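Mandelate racemase/muconate lactonizing enzyme family protein (Roseovarius nubinhibens ISM, PDB 3U4F) is a magnesium-binding enolase-superfamily enzyme that probably acts as a hydro-lyase. Local coordinates at residues D259-I269 and Y283-V293. Residues are numbered along the deposited sequence; the frame is centred on the assembly and turned at random.
Sequences DCDLTTWRRMI and YLGGICRTLRV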
# COMPACT_ATOMS: atom_id res chain seq x y z
N ASP A 259 3.01 6.68 6.81
CA ASP A 259 4.07 5.77 6.45
C ASP A 259 3.92 4.41 7.12
O ASP A 259 4.05 4.30 8.33
CB ASP A 259 5.41 6.40 6.80
CG ASP A 259 5.80 7.46 5.80
OD1 ASP A 259 6.24 7.08 4.69
OD2 ASP A 259 5.59 8.66 6.08
N CYS A 260 3.66 3.39 6.31
CA CYS A 260 3.41 2.05 6.84
C CYS A 260 4.53 1.07 6.41
O CYS A 260 4.54 -0.09 6.79
CB CYS A 260 2.02 1.56 6.39
SG CYS A 260 1.83 1.40 4.62
N ASP A 261 5.51 1.58 5.66
CA ASP A 261 6.57 0.75 5.06
C ASP A 261 7.85 0.93 5.87
O ASP A 261 8.40 2.02 5.91
CB ASP A 261 6.78 1.16 3.59
CG ASP A 261 7.92 0.40 2.89
OD1 ASP A 261 8.67 -0.36 3.53
OD2 ASP A 261 8.06 0.58 1.66
N LEU A 262 8.34 -0.14 6.49
CA LEU A 262 9.55 -0.04 7.32
C LEU A 262 10.80 0.39 6.55
O LEU A 262 11.71 1.01 7.12
CB LEU A 262 9.83 -1.33 8.11
CG LEU A 262 8.82 -1.73 9.19
CD1 LEU A 262 9.14 -3.10 9.76
CD2 LEU A 262 8.72 -0.70 10.33
N THR A 263 10.86 0.06 5.26
CA THR A 263 11.98 0.53 4.43
C THR A 263 11.96 2.03 4.20
O THR A 263 13.01 2.72 4.26
CB THR A 263 12.06 -0.23 3.09
OG1 THR A 263 11.97 -1.61 3.37
CG2 THR A 263 13.42 0.03 2.42
N THR A 264 10.77 2.57 3.98
CA THR A 264 10.64 4.01 3.87
C THR A 264 11.00 4.69 5.19
O THR A 264 11.66 5.72 5.20
CB THR A 264 9.25 4.38 3.45
OG1 THR A 264 8.98 3.69 2.22
CG2 THR A 264 9.11 5.88 3.28
N TRP A 265 10.54 4.12 6.29
CA TRP A 265 10.93 4.64 7.60
C TRP A 265 12.47 4.71 7.76
O TRP A 265 13.01 5.72 8.24
CB TRP A 265 10.29 3.80 8.71
CG TRP A 265 8.94 4.32 9.11
CD1 TRP A 265 7.73 3.73 8.88
CD2 TRP A 265 8.67 5.55 9.78
NE1 TRP A 265 6.72 4.50 9.40
CE2 TRP A 265 7.26 5.63 9.95
CE3 TRP A 265 9.47 6.61 10.24
CZ2 TRP A 265 6.63 6.72 10.57
CZ3 TRP A 265 8.84 7.70 10.84
CH2 TRP A 265 7.43 7.74 11.01
N ARG A 266 13.16 3.64 7.36
CA ARG A 266 14.60 3.62 7.47
C ARG A 266 15.21 4.73 6.63
O ARG A 266 16.12 5.42 7.10
CB ARG A 266 15.20 2.27 7.08
CG ARG A 266 16.74 2.25 7.34
CD ARG A 266 17.37 0.90 7.14
NE ARG A 266 16.81 0.17 6.00
CZ ARG A 266 17.06 0.42 4.72
NH1 ARG A 266 17.88 1.40 4.36
NH2 ARG A 266 16.50 -0.34 3.79
N ARG A 267 14.70 4.89 5.40
CA ARG A 267 15.18 5.93 4.49
C ARG A 267 14.96 7.32 5.08
O ARG A 267 15.87 8.18 5.04
CB ARG A 267 14.51 5.77 3.11
CG ARG A 267 14.89 6.81 2.05
CD ARG A 267 14.25 6.50 0.66
NE ARG A 267 14.63 7.57 -0.26
CZ ARG A 267 13.83 8.55 -0.70
NH1 ARG A 267 12.55 8.59 -0.36
NH2 ARG A 267 14.32 9.49 -1.50
N MSE A 268 13.76 7.55 5.63
CA MSE A 268 13.39 8.87 6.14
C MSE A 268 14.28 9.25 7.33
O MSE A 268 14.74 10.39 7.46
CB MSE A 268 11.93 8.87 6.59
CG MSE A 268 11.43 10.23 7.07
SE MSE A 268 9.83 10.13 8.21
CE MSE A 268 8.79 8.74 7.24
N ILE A 269 14.53 8.27 8.19
CA ILE A 269 15.32 8.51 9.41
C ILE A 269 16.81 8.67 9.07
O ILE A 269 17.48 9.57 9.60
CB ILE A 269 15.04 7.43 10.48
CG1 ILE A 269 13.59 7.59 11.01
CG2 ILE A 269 16.08 7.46 11.62
CD1 ILE A 269 13.08 6.44 11.89
N TYR A 283 -1.98 2.33 11.63
CA TYR A 283 -1.58 2.41 10.20
C TYR A 283 -0.31 1.62 9.92
O TYR A 283 -0.17 0.99 8.87
CB TYR A 283 -1.39 3.85 9.71
CG TYR A 283 -2.65 4.73 9.66
CD1 TYR A 283 -3.93 4.16 9.56
CD2 TYR A 283 -2.55 6.13 9.66
CE1 TYR A 283 -5.09 4.96 9.48
CE2 TYR A 283 -3.72 6.95 9.62
CZ TYR A 283 -4.98 6.35 9.54
OH TYR A 283 -6.16 7.11 9.46
N LEU A 284 0.62 1.65 10.87
CA LEU A 284 1.92 1.06 10.67
C LEU A 284 1.92 -0.47 10.80
O LEU A 284 2.83 -1.11 10.29
CB LEU A 284 2.95 1.71 11.62
CG LEU A 284 4.41 1.22 11.62
CD1 LEU A 284 5.06 1.33 10.25
CD2 LEU A 284 5.15 2.09 12.61
N GLY A 285 0.93 -1.05 11.50
CA GLY A 285 0.88 -2.49 11.66
C GLY A 285 1.06 -3.02 13.08
O GLY A 285 1.22 -4.22 13.28
N GLY A 286 0.98 -2.12 14.07
CA GLY A 286 0.89 -2.51 15.47
C GLY A 286 2.06 -2.05 16.34
O GLY A 286 2.99 -1.35 15.90
N ILE A 287 2.01 -2.48 17.59
CA ILE A 287 3.01 -2.08 18.59
C ILE A 287 4.41 -2.57 18.24
O ILE A 287 5.39 -1.80 18.34
CB ILE A 287 2.57 -2.58 20.01
CG1 ILE A 287 1.31 -1.82 20.49
CG2 ILE A 287 3.74 -2.51 21.03
CD1 ILE A 287 1.57 -0.36 21.00
N CYS A 288 4.54 -3.83 17.84
CA CYS A 288 5.86 -4.36 17.52
C CYS A 288 6.54 -3.52 16.44
O CYS A 288 7.69 -3.14 16.62
CB CYS A 288 5.81 -5.83 17.08
SG CYS A 288 5.46 -6.95 18.47
N ARG A 289 5.86 -3.27 15.33
CA ARG A 289 6.44 -2.50 14.22
C ARG A 289 6.65 -1.04 14.62
O ARG A 289 7.63 -0.42 14.19
CB ARG A 289 5.55 -2.63 12.97
CG ARG A 289 5.65 -4.09 12.41
CD ARG A 289 4.51 -4.39 11.43
NE ARG A 289 4.42 -3.38 10.38
CZ ARG A 289 5.11 -3.35 9.25
NH1 ARG A 289 5.97 -4.34 8.93
NH2 ARG A 289 4.92 -2.34 8.40
N THR A 290 5.77 -0.49 15.46
CA THR A 290 6.01 0.89 15.93
C THR A 290 7.30 0.97 16.80
O THR A 290 8.06 1.92 16.74
CB THR A 290 4.77 1.47 16.66
OG1 THR A 290 3.63 1.41 15.79
CG2 THR A 290 4.98 2.94 17.08
N LEU A 291 7.55 -0.06 17.61
CA LEU A 291 8.74 -0.07 18.43
C LEU A 291 9.99 -0.15 17.58
O LEU A 291 11.04 0.42 17.95
CB LEU A 291 8.69 -1.22 19.43
CG LEU A 291 7.67 -1.01 20.54
CD1 LEU A 291 7.49 -2.35 21.26
CD2 LEU A 291 8.13 0.07 21.51
N ARG A 292 9.91 -0.88 16.48
CA ARG A 292 11.00 -0.90 15.50
C ARG A 292 11.31 0.51 14.96
O ARG A 292 12.47 0.90 14.89
CB ARG A 292 10.73 -1.89 14.35
CG ARG A 292 10.71 -3.34 14.82
CD ARG A 292 10.40 -4.29 13.65
NE ARG A 292 11.43 -4.18 12.59
CZ ARG A 292 11.47 -4.95 11.51
NH1 ARG A 292 10.52 -5.88 11.34
NH2 ARG A 292 12.43 -4.78 10.58
N VAL A 293 10.27 1.26 14.62
CA VAL A 293 10.44 2.65 14.20
C VAL A 293 11.01 3.52 15.34
O VAL A 293 11.94 4.30 15.12
CB VAL A 293 9.14 3.23 13.61
CG1 VAL A 293 9.24 4.74 13.40
CG2 VAL A 293 8.83 2.53 12.30
O HOH W 1 6.79 -3.04 5.95
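V293 meets the indole of W265 at about a right angle, its two methyls set over one face: CG2 stands 3.8 Å from the centroid of the five-membered ring, a CH-pi contact, while CG1 lies toward the rim near CE3. Both branches reach the ring because CG1 is anti to the backbone N (chi1 170°) and CG2 anti to the carbonyl carbon. D259 CB and M268 CE, a selenomethionine methyl, back the opposite face. W265 NE1 donates to D259 O at 2.9 Å from above the carbonyl plane, which, with both faces packed, helps hold the ring's rotation; L284 CD1 packs obliquely beside NE1. Replacing W265 by alanine is likely to leave the V293 methyls facing a gap and D259 O without this donor. L262 enters as a knob among L284, R289, R292 and V293. Its CD1 sits over the centre of the R292 guanidinium, 3.5 Å from CZ, CD2 meets V293 CG2, and CG lies over a face of the R289 guanidinium. Bent at chi3 (53°), R289 turns back so that NE (2.8 Å) and NH2 (3.1 Å) both donate to L284 O, which lies in the guanidinium plane. C260 O lies at the guanidinium edge, 2.8 Å from R289 NH2, at an angle too poor for a hydrogen bond; NH2 also donates to a water that L262 N reaches weakly. R292 NH1 forms a salt bridge with D86 of helix 81-91. The axes of 262-269 and 287-293 run 20° from parallel and come within 10.9 Å; their helices are successive outer helices of the TIM barrel, following strands 253-255 and 276-277, with helix 98-119 against R289 and E238 of the second subunit bridged to R266.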